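Local atomic coordinates of PfhB2 (Pasteurella multocida, PDB entry 6U8T), a protein that is probably a YopT-type cysteine protease of peptidase clan CA, acting as one domain of a bacterial toxin. Residues C[45-50]-C[99-104]; C[51-54]-C[58-61]; C[93-98]-C[151-156]. The protein carries 1 engineered substitution. All coordinates share one frame; numbering follows the deposited sequence.

Interaction 1 (C[45-50]-C[99-104]); sequences WIANKV and DNWLQE
Ala47 and Ile46 of helix 20-51 meet Trp101 and Leu102 of helix 91-104 in a packing of two nearly parallel helices. The short segments 45-50 and 99-104 cross at -22° with their axes 10.2 Å apart, and the backbones come nearest at Ala47 and Leu102. The small methyl of Ala47 points to the other helix and reaches the six-membered part of the Trp101 indole, with CB 4.0 Å from CZ3 of Trp101; CH2 follows slightly farther away, and the approach to the ring is oblique. Trp101 itself starts off along its own helix surface, and its CG stands opposite the backbone N (chi1 -174°), which carries the far end of the indole across to Ala47. Leu102 does likewise with one branch: its CD2 lies 4.3 Å from Ile46 CG2 and 4.4 Å from the backbone N of Ala47. One leucine methyl thus spans two neighbouring positions of the facing helix, and the side chains that meet across the helices do so through apolar atoms.

In the next shell, Ala43 lies against both Trp101 and Leu102, while His44 meets the Trp101 indole with ring planes about 35° apart. Lys151 of strand 147-155 touches both Ile46 and Leu102, and so packs against one residue from each helix. Trp45 turns away from helix 91-104 toward the second subunit, where its ring stacks on Phe175 of that chain and its NE1 donates to Glu181 OE1 there; within the helix, Lys49 CG sits 3.9 Å above the centre of the same indole.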
loop_
_atom_site.group_PDB
_atom_site.type_symbol
_atom_site.label_atom_id
_atom_site.label_comp_id
_atom_site.label_asym_id
_atom_site.label_seq_id
_atom_site.Cartn_x
_atom_site.Cartn_y
_atom_site.Cartn_z
ATOM N N TRP C 45 22.923 1.864 8.912
ATOM C CA TRP C 45 23.307 0.467 9.173
ATOM C C TRP C 45 24.383 0.019 8.153
ATOM O O TRP C 45 25.361 -0.575 8.537
ATOM C CB TRP C 45 22.068 -0.422 9.107
ATOM C CG TRP C 45 22.313 -1.837 9.535
ATOM C CD1 TRP C 45 22.248 -2.337 10.804
ATOM C CD2 TRP C 45 22.632 -2.951 8.680
ATOM N NE1 TRP C 45 22.483 -3.688 10.787
ATOM C CE2 TRP C 45 22.724 -4.092 9.511
ATOM C CE3 TRP C 45 22.822 -3.098 7.287
ATOM C CZ2 TRP C 45 22.989 -5.363 9.009
ATOM C CZ3 TRP C 45 23.070 -4.364 6.792
ATOM C CH2 TRP C 45 23.170 -5.474 7.641
ATOM N N ILE C 46 24.181 0.335 6.869
ATOM C CA ILE C 46 25.146 -0.078 5.816
ATOM C C ILE C 46 26.496 0.611 6.094
ATOM O O ILE C 46 27.507 -0.094 6.147
ATOM C CB ILE C 46 24.598 0.193 4.404
ATOM C CG1 ILE C 46 23.446 -0.750 4.097
ATOM C CG2 ILE C 46 25.686 0.060 3.374
ATOM C CD1 ILE C 46 22.761 -0.453 2.778
ATOM N N ALA C 47 26.498 1.928 6.307
ATOM C CA ALA C 47 27.716 2.718 6.626
ATOM C C ALA C 47 28.404 2.157 7.861
ATOM O O ALA C 47 29.619 2.129 7.889
ATOM C CB ALA C 47 27.412 4.180 6.812
ATOM N N ASN C 48 27.645 1.735 8.858
ATOM C CA ASN C 48 28.199 1.206 10.129
ATOM C C ASN C 48 28.883 -0.135 9.847
ATOM O O ASN C 48 30.003 -0.332 10.330
ATOM C CB ASN C 48 27.118 1.125 11.200
ATOM C CG ASN C 48 27.659 0.621 12.520
ATOM O OD1 ASN C 48 27.993 1.445 13.366
ATOM N ND2 ASN C 48 27.733 -0.694 12.711
ATOM N N LYS C 49 28.274 -1.020 9.067
ATOM C CA LYS C 49 28.810 -2.378 8.800
ATOM C C LYS C 49 30.053 -2.323 7.910
ATOM O O LYS C 49 30.947 -3.131 8.104
ATOM C CB LYS C 49 27.737 -3.244 8.165
ATOM C CG LYS C 49 26.633 -3.643 9.118
ATOM C CD LYS C 49 27.094 -4.413 10.315
ATOM C CE LYS C 49 25.938 -5.094 11.000
ATOM N NZ LYS C 49 26.429 -6.217 11.820
ATOM N N VAL C 50 30.113 -1.387 6.988
ATOM C CA VAL C 50 31.197 -1.292 5.968
ATOM C C VAL C 50 32.377 -0.567 6.612
ATOM O O VAL C 50 33.486 -0.985 6.384
ATOM C CB VAL C 50 30.643 -0.583 4.721
ATOM C CG1 VAL C 50 31.719 0.041 3.858
ATOM C CG2 VAL C 50 29.723 -1.498 3.923
ATOM N N ASP C 99 22.268 7.842 -1.762
ATOM C CA ASP C 99 23.501 7.371 -2.425
ATOM C C ASP C 99 24.641 8.352 -2.170
ATOM O O ASP C 99 25.753 7.874 -1.919
ATOM C CB ASP C 99 23.281 7.165 -3.923
ATOM C CG ASP C 99 24.478 6.526 -4.587
ATOM O OD1 ASP C 99 24.712 5.351 -4.301
ATOM O OD2 ASP C 99 25.170 7.221 -5.359
ATOM N N ASN C 100 24.385 9.659 -2.265
ATOM C CA ASN C 100 25.415 10.701 -2.020
ATOM C C ASN C 100 25.871 10.621 -0.555
ATOM O O ASN C 100 27.097 10.694 -0.298
ATOM C CB ASN C 100 24.932 12.115 -2.331
ATOM C CG ASN C 100 24.755 12.370 -3.812
ATOM O OD1 ASN C 100 23.780 13.003 -4.190
ATOM N ND2 ASN C 100 25.663 11.915 -4.658
ATOM N N TRP C 101 24.927 10.469 0.364
ATOM C CA TRP C 101 25.214 10.330 1.818
ATOM C C TRP C 101 26.105 9.103 2.050
ATOM O O TRP C 101 27.113 9.230 2.774
ATOM C CB TRP C 101 23.923 10.248 2.640
ATOM C CG TRP C 101 24.162 10.254 4.113
ATOM C CD1 TRP C 101 24.282 11.358 4.907
ATOM C CD2 TRP C 101 24.369 9.112 4.966
ATOM N NE1 TRP C 101 24.553 10.987 6.196
ATOM C CE2 TRP C 101 24.596 9.612 6.266
ATOM C CE3 TRP C 101 24.392 7.735 4.763
ATOM C CZ2 TRP C 101 24.775 8.783 7.366
ATOM C CZ3 TRP C 101 24.602 6.909 5.846
ATOM C CH2 TRP C 101 24.806 7.432 7.132
ATOM N N LEU C 102 25.774 7.977 1.428
ATOM C CA LEU C 102 26.520 6.704 1.596
ATOM C C LEU C 102 27.958 6.882 1.105
ATOM O O LEU C 102 28.874 6.410 1.795
ATOM C CB LEU C 102 25.789 5.571 0.886
ATOM C CG LEU C 102 24.594 5.010 1.660
ATOM C CD1 LEU C 102 23.743 4.125 0.770
ATOM C CD2 LEU C 102 25.041 4.244 2.899
ATOM N N GLN C 103 28.175 7.612 0.009
ATOM C CA GLN C 103 29.537 7.824 -0.547
ATOM C C GLN C 103 30.314 8.779 0.354
ATOM O O GLN C 103 31.490 8.478 0.653
ATOM C CB GLN C 103 29.446 8.251 -2.007
ATOM C CG GLN C 103 29.094 7.076 -2.920
ATOM C CD GLN C 103 28.987 7.461 -4.376
ATOM O OE1 GLN C 103 29.973 7.784 -5.034
ATOM N NE2 GLN C 103 27.784 7.422 -4.911
ATOM N N GLU C 104 29.659 9.831 0.851
ATOM C CA GLU C 104 30.208 10.740 1.893
ATOM C C GLU C 104 30.706 9.953 3.116
ATOM O O GLU C 104 31.673 10.366 3.715
ATOM C CB GLU C 104 29.163 11.780 2.257
ATOM C CG GLU C 104 29.102 12.883 1.242
ATOM C CD GLU C 104 28.136 14.001 1.551
ATOM O OE1 GLU C 104 27.259 13.800 2.422
ATOM O OE2 GLU C 104 28.280 15.064 0.907
#

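Interaction 2 (C[51-54]-C[58-61]); sequences SSQG and WNTM
The surface loop that leaves helix 20-51 doubles back on itself here, bringing residues 51-54 against 58-61 with Gln53 facing Trp58 and Ser51 and Ser52 facing Asn59. Between Gln53 and Trp58 the glutamine amide lies over one face of the indole, the amide and ring planes only 22° apart and the two side chains crossing at about a right angle. NE2 of Gln53 stands 3.1 Å above the ring plane, displaced toward the rim, and comes within 3.2 Å of Trp58 CG. This placement follows from a first torsion of 63°, which sets CG between the backbone N and the carbonyl carbon, and from an extended chain beyond it. CG of Gln53 is modelled 3.3 Å from Trp58 CB, a closeness that is doubtful because Gln53 is poorly ordered; Trp58 also touches a crystal neighbour, so the fine geometry of this pair deserves caution. Gly54 C lies at the edge of the indole, near its plane, 4.5 Å from Trp58 CD1.

Beside the helix end the contact is polar. Asn59 ND2 makes a weak hydrogen bond to the backbone O of Asn48 in the last turns of helix 20-51, and Ser51 OG weakly bonds the same oxygen; the two groups converge to 3.5 Å between Ser51 OG and Asn59 ND2. The weak bond from Asn59 is thus a link between the returning loop and the helix end. The other branch of the Asn59 amide, OD1, is buried by the contact without a polar partner in the model, its nearest neighbour across the loop being Ser52 CA at 3.7 Å.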
loop_
_atom_site.group_PDB
_atom_site.type_symbol
_atom_site.label_atom_id
_atom_site.label_comp_id
_atom_site.label_asym_id
_atom_site.label_seq_id
_atom_site.Cartn_x
_atom_site.Cartn_y
_atom_site.Cartn_z
ATOM N N SER C 51 32.122 0.442 7.437
ATOM C CA SER C 51 33.155 1.207 8.165
ATOM C C SER C 51 33.778 0.342 9.261
ATOM O O SER C 51 34.856 0.722 9.675
ATOM C CB SER C 51 32.602 2.465 8.762
ATOM O OG SER C 51 32.205 2.236 10.109
ATOM N N SER C 52 33.143 -0.747 9.705
ATOM C CA SER C 52 33.421 -1.458 10.993
ATOM C C SER C 52 34.898 -1.867 11.118
ATOM O O SER C 52 35.468 -2.295 10.115
ATOM C CB SER C 52 32.518 -2.669 11.192
ATOM O OG SER C 52 33.271 -3.882 11.226
ATOM N N GLN C 53 35.452 -1.758 12.338
ATOM C CA GLN C 53 36.894 -1.947 12.686
ATOM C C GLN C 53 37.088 -3.313 13.360
ATOM O O GLN C 53 37.659 -3.381 14.480
ATOM C CB GLN C 53 37.398 -0.797 13.574
ATOM C CG GLN C 53 36.720 -0.690 14.938
ATOM C CD GLN C 53 37.636 -0.071 15.971
ATOM O OE1 GLN C 53 37.731 1.151 16.086
ATOM N NE2 GLN C 53 38.317 -0.914 16.736
ATOM N N GLY C 54 36.667 -4.373 12.679
ATOM C CA GLY C 54 36.590 -5.728 13.250
ATOM C C GLY C 54 35.293 -5.907 14.025
ATOM O O GLY C 54 34.203 -5.662 13.457
ATOM N N TRP C 58 32.817 -2.246 18.737
ATOM C CA TRP C 58 33.720 -1.073 18.592
ATOM C C TRP C 58 32.975 0.162 18.075
ATOM O O TRP C 58 33.521 1.261 18.279
ATOM C CB TRP C 58 34.880 -1.404 17.642
ATOM C CG TRP C 58 35.898 -2.345 18.207
ATOM C CD1 TRP C 58 36.199 -3.602 17.762
ATOM C CD2 TRP C 58 36.754 -2.096 19.334
ATOM N NE1 TRP C 58 37.182 -4.156 18.530
ATOM C CE2 TRP C 58 37.552 -3.253 19.501
ATOM C CE3 TRP C 58 36.943 -1.008 20.190
ATOM C CZ2 TRP C 58 38.525 -3.347 20.500
ATOM C CZ3 TRP C 58 37.896 -1.106 21.180
ATOM C CH2 TRP C 58 38.680 -2.257 21.325
ATOM N N ASN C 59 31.827 -0.014 17.406
ATOM C CA ASN C 59 31.072 1.084 16.745
ATOM C C ASN C 59 29.642 0.604 16.476
ATOM O O ASN C 59 29.217 0.617 15.315
ATOM C CB ASN C 59 31.756 1.608 15.465
ATOM C CG ASN C 59 31.852 0.594 14.331
ATOM O OD1 ASN C 59 32.515 -0.436 14.480
ATOM N ND2 ASN C 59 31.219 0.868 13.191
ATOM N N THR C 60 28.925 0.154 17.494
ATOM C CA THR C 60 27.515 -0.301 17.341
ATOM C C THR C 60 26.620 0.935 17.220
ATOM O O THR C 60 27.001 2.016 17.657
ATOM C CB THR C 60 27.156 -1.276 18.464
ATOM O OG1 THR C 60 25.780 -1.522 18.198
ATOM C CG2 THR C 60 27.382 -0.746 19.858
HETATM N N MSE C 61 25.465 0.807 16.556
HETATM C CA MSE C 61 24.448 1.849 16.625
HETATM C C MSE C 61 23.453 1.576 17.752
HETATM O O MSE C 61 22.574 2.406 18.008
HETATM C CB MSE C 61 23.572 1.935 15.379
HETATM C CG MSE C 61 24.241 1.818 14.044
HETATM SE SE MSE C 61 22.799 2.136 12.724
HETATM C CE MSE C 61 21.141 1.158 13.035
#

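Interaction 3 (C[93-98]-C[151-156]); sequences QQFKLT and KISINL
Thr98 and Phe95 of helix 91-104 make van der Waals contacts with Lys151 and Ser153 of strand 147-155. Thr98 meets Lys151 through its methyl, with Thr98 CG2 3.7 Å from Lys151 CE, the hydroxyl being swung to another side of the threonine. Phe95 sets ring carbons against a hydroxyl oxygen at the far end of its ring: CZ of Phe95 is 3.7 Å from Ser153 OG and CE1 is little farther. The ring inclines obliquely to that oxygen and also to the Lys151 ammonium, whose NZ lies 4.1 Å from Phe95 CD1.

The polar part of the contact centres on Lys151. Its chain is bent twice near the tip, with chi3 and chi4 both 63°, and this curl sets NZ within reach of a water and near Phe95. That water bridges the two elements, donating to the backbone O of Phe95 over 2.7 Å and accepting from Lys151 NZ over 2.9 Å. Glu39 of helix 20-51 holds side chains from both segments at once, its OE2 forming a salt bridge with the ammonium and receiving the hydrogen bond of Thr98 OG1, and its charge would tend to stabilise the protonated lysine.

In fold terms, the helix runs alongside the strand, nearly antiparallel to it: the local axes make 162° and pass 12.4 Å apart, a separation bridged by side chains and the water.

Backbone pairing of the strand is intermolecular: residues 151-155 pair antiparallel with a strand of the second subunit, so the sheet continues across the interface, and the side-chain ND2 of Asn155 donates to Phe213 O of the second subunit.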
loop_
_atom_site.group_PDB
_atom_site.type_symbol
_atom_site.label_atom_id
_atom_site.label_comp_id
_atom_site.label_asym_id
_atom_site.label_seq_id
_atom_site.Cartn_x
_atom_site.Cartn_y
_atom_site.Cartn_z
ATOM N N GLN C 93 15.323 11.298 -7.148
ATOM C CA GLN C 93 16.170 12.265 -6.390
ATOM C C GLN C 93 16.346 11.796 -4.949
ATOM O O GLN C 93 17.399 11.986 -4.441
ATOM C CB GLN C 93 15.589 13.670 -6.469
ATOM C CG GLN C 93 15.671 14.210 -7.884
ATOM C CD GLN C 93 15.068 15.578 -7.989
ATOM O OE1 GLN C 93 15.762 16.550 -8.262
ATOM N NE2 GLN C 93 13.773 15.643 -7.744
ATOM N N GLN C 94 15.339 11.210 -4.336
ATOM C CA GLN C 94 15.398 10.669 -2.962
ATOM C C GLN C 94 16.510 9.615 -2.902
ATOM O O GLN C 94 17.417 9.741 -2.059
ATOM C CB GLN C 94 14.071 10.033 -2.565
ATOM C CG GLN C 94 12.964 11.037 -2.332
ATOM C CD GLN C 94 11.715 10.386 -1.798
ATOM O OE1 GLN C 94 11.273 9.352 -2.278
ATOM N NE2 GLN C 94 11.142 10.977 -0.773
ATOM N N PHE C 95 16.468 8.629 -3.790
ATOM C CA PHE C 95 17.477 7.532 -3.815
ATOM C C PHE C 95 18.864 8.103 -4.181
ATOM O O PHE C 95 19.874 7.635 -3.610
ATOM C CB PHE C 95 16.968 6.374 -4.682
ATOM C CG PHE C 95 15.774 5.661 -4.100
ATOM C CD1 PHE C 95 15.774 5.195 -2.785
ATOM C CD2 PHE C 95 14.644 5.459 -4.876
ATOM C CE1 PHE C 95 14.677 4.523 -2.268
ATOM C CE2 PHE C 95 13.552 4.769 -4.354
ATOM C CZ PHE C 95 13.570 4.295 -3.057
ATOM N N LYS C 96 18.925 9.126 -5.035
ATOM C CA LYS C 96 20.211 9.806 -5.362
ATOM C C LYS C 96 20.779 10.476 -4.096
ATOM O O LYS C 96 22.026 10.488 -3.902
ATOM C CB LYS C 96 20.024 10.836 -6.479
ATOM C CG LYS C 96 21.266 11.614 -6.888
ATOM C CD LYS C 96 22.153 10.903 -7.872
ATOM C CE LYS C 96 22.907 9.681 -7.379
ATOM N NZ LYS C 96 24.055 10.041 -6.509
ATOM N N LEU C 97 19.911 11.035 -3.256
ATOM C CA LEU C 97 20.342 11.761 -2.041
ATOM C C LEU C 97 20.960 10.748 -1.063
ATOM O O LEU C 97 22.036 11.054 -0.509
ATOM C CB LEU C 97 19.133 12.502 -1.478
ATOM C CG LEU C 97 19.237 13.035 -0.063
ATOM C CD1 LEU C 97 18.463 14.319 -0.025
ATOM C CD2 LEU C 97 18.680 12.038 0.928
ATOM N N THR C 98 20.308 9.603 -0.856
ATOM C CA THR C 98 20.783 8.539 0.055
ATOM C C THR C 98 22.141 8.026 -0.450
ATOM O O THR C 98 23.033 7.832 0.357
ATOM C CB THR C 98 19.751 7.411 0.175
ATOM O OG1 THR C 98 18.496 7.935 0.601
ATOM C CG2 THR C 98 20.184 6.370 1.173
ATOM N N LYS C 151 21.113 -2.277 -0.035
ATOM C CA LYS C 151 19.905 -1.530 0.338
ATOM C C LYS C 151 18.764 -1.999 -0.572
ATOM O O LYS C 151 18.870 -1.864 -1.804
ATOM C CB LYS C 151 20.149 -0.030 0.228
ATOM C CG LYS C 151 19.062 0.866 0.815
ATOM C CD LYS C 151 19.568 2.254 1.094
ATOM C CE LYS C 151 20.006 2.965 -0.153
ATOM N NZ LYS C 151 18.879 3.166 -1.079
ATOM N N ILE C 152 17.733 -2.566 0.037
ATOM C CA ILE C 152 16.637 -3.309 -0.621
ATOM C C ILE C 152 15.332 -2.500 -0.498
ATOM O O ILE C 152 14.855 -2.313 0.644
ATOM C CB ILE C 152 16.530 -4.711 -0.007
ATOM C CG1 ILE C 152 17.867 -5.458 -0.027
ATOM C CG2 ILE C 152 15.463 -5.523 -0.724
ATOM C CD1 ILE C 152 18.045 -6.444 1.108
ATOM N N SER C 153 14.822 -1.983 -1.622
ATOM C CA SER C 153 13.526 -1.260 -1.727
ATOM C C SER C 153 12.427 -2.253 -2.064
ATOM O O SER C 153 12.617 -2.963 -3.065
ATOM C CB SER C 153 13.554 -0.191 -2.764
ATOM O OG SER C 153 14.574 0.757 -2.502
ATOM N N ILE C 154 11.379 -2.346 -1.239
ATOM C CA ILE C 154 10.216 -3.214 -1.527
ATOM C C ILE C 154 8.956 -2.365 -1.515
ATOM O O ILE C 154 8.824 -1.463 -0.659
ATOM C CB ILE C 154 10.110 -4.418 -0.587
ATOM C CG1 ILE C 154 9.681 -4.029 0.816
ATOM C CG2 ILE C 154 11.408 -5.217 -0.571
ATOM C CD1 ILE C 154 9.643 -5.216 1.742
ATOM N N ASN C 155 8.103 -2.598 -2.502
ATOM C CA ASN C 155 6.780 -1.936 -2.625
ATOM C C ASN C 155 5.771 -2.820 -1.909
ATOM O O ASN C 155 5.895 -4.023 -1.968
ATOM C CB ASN C 155 6.502 -1.585 -4.077
ATOM C CG ASN C 155 7.496 -0.534 -4.516
ATOM O OD1 ASN C 155 7.546 0.546 -3.955
ATOM N ND2 ASN C 155 8.432 -0.913 -5.352
ATOM N N LEU C 156 4.866 -2.202 -1.168
ATOM C CA LEU C 156 3.859 -2.888 -0.330
ATOM C C LEU C 156 2.515 -2.893 -1.060
ATOM O O LEU C 156 2.273 -2.029 -1.959
ATOM C CB LEU C 156 3.768 -2.130 0.995
ATOM C CG LEU C 156 5.051 -2.107 1.829
ATOM C CD1 LEU C 156 4.843 -1.236 3.041
ATOM C CD2 LEU C 156 5.472 -3.474 2.308
HETATM O O HOH W 1 20.053 4.988 -2.954
#

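In the fold
From the N terminus, the long helix 20-51 supplies the first segment of interaction 1 and runs directly into the loop of interaction 2. Interaction 2 closes that short loop between residues 51-54 and 58-61 and is nested inside the much larger one, spanning helix 72-87, that interaction 1 closes when helix 91-104 returns to pack on helix 20-51. Interaction 3 starts earlier on helix 91-104 and ends on strand 147-155, so its segments alternate with those of interaction 1. These two meet where Ile46 CD1 lies 3.7 Å from Lys151 CB, uniting both helices and the strand; both also touch the second subunit. Interactions 2 and 3 do not touch.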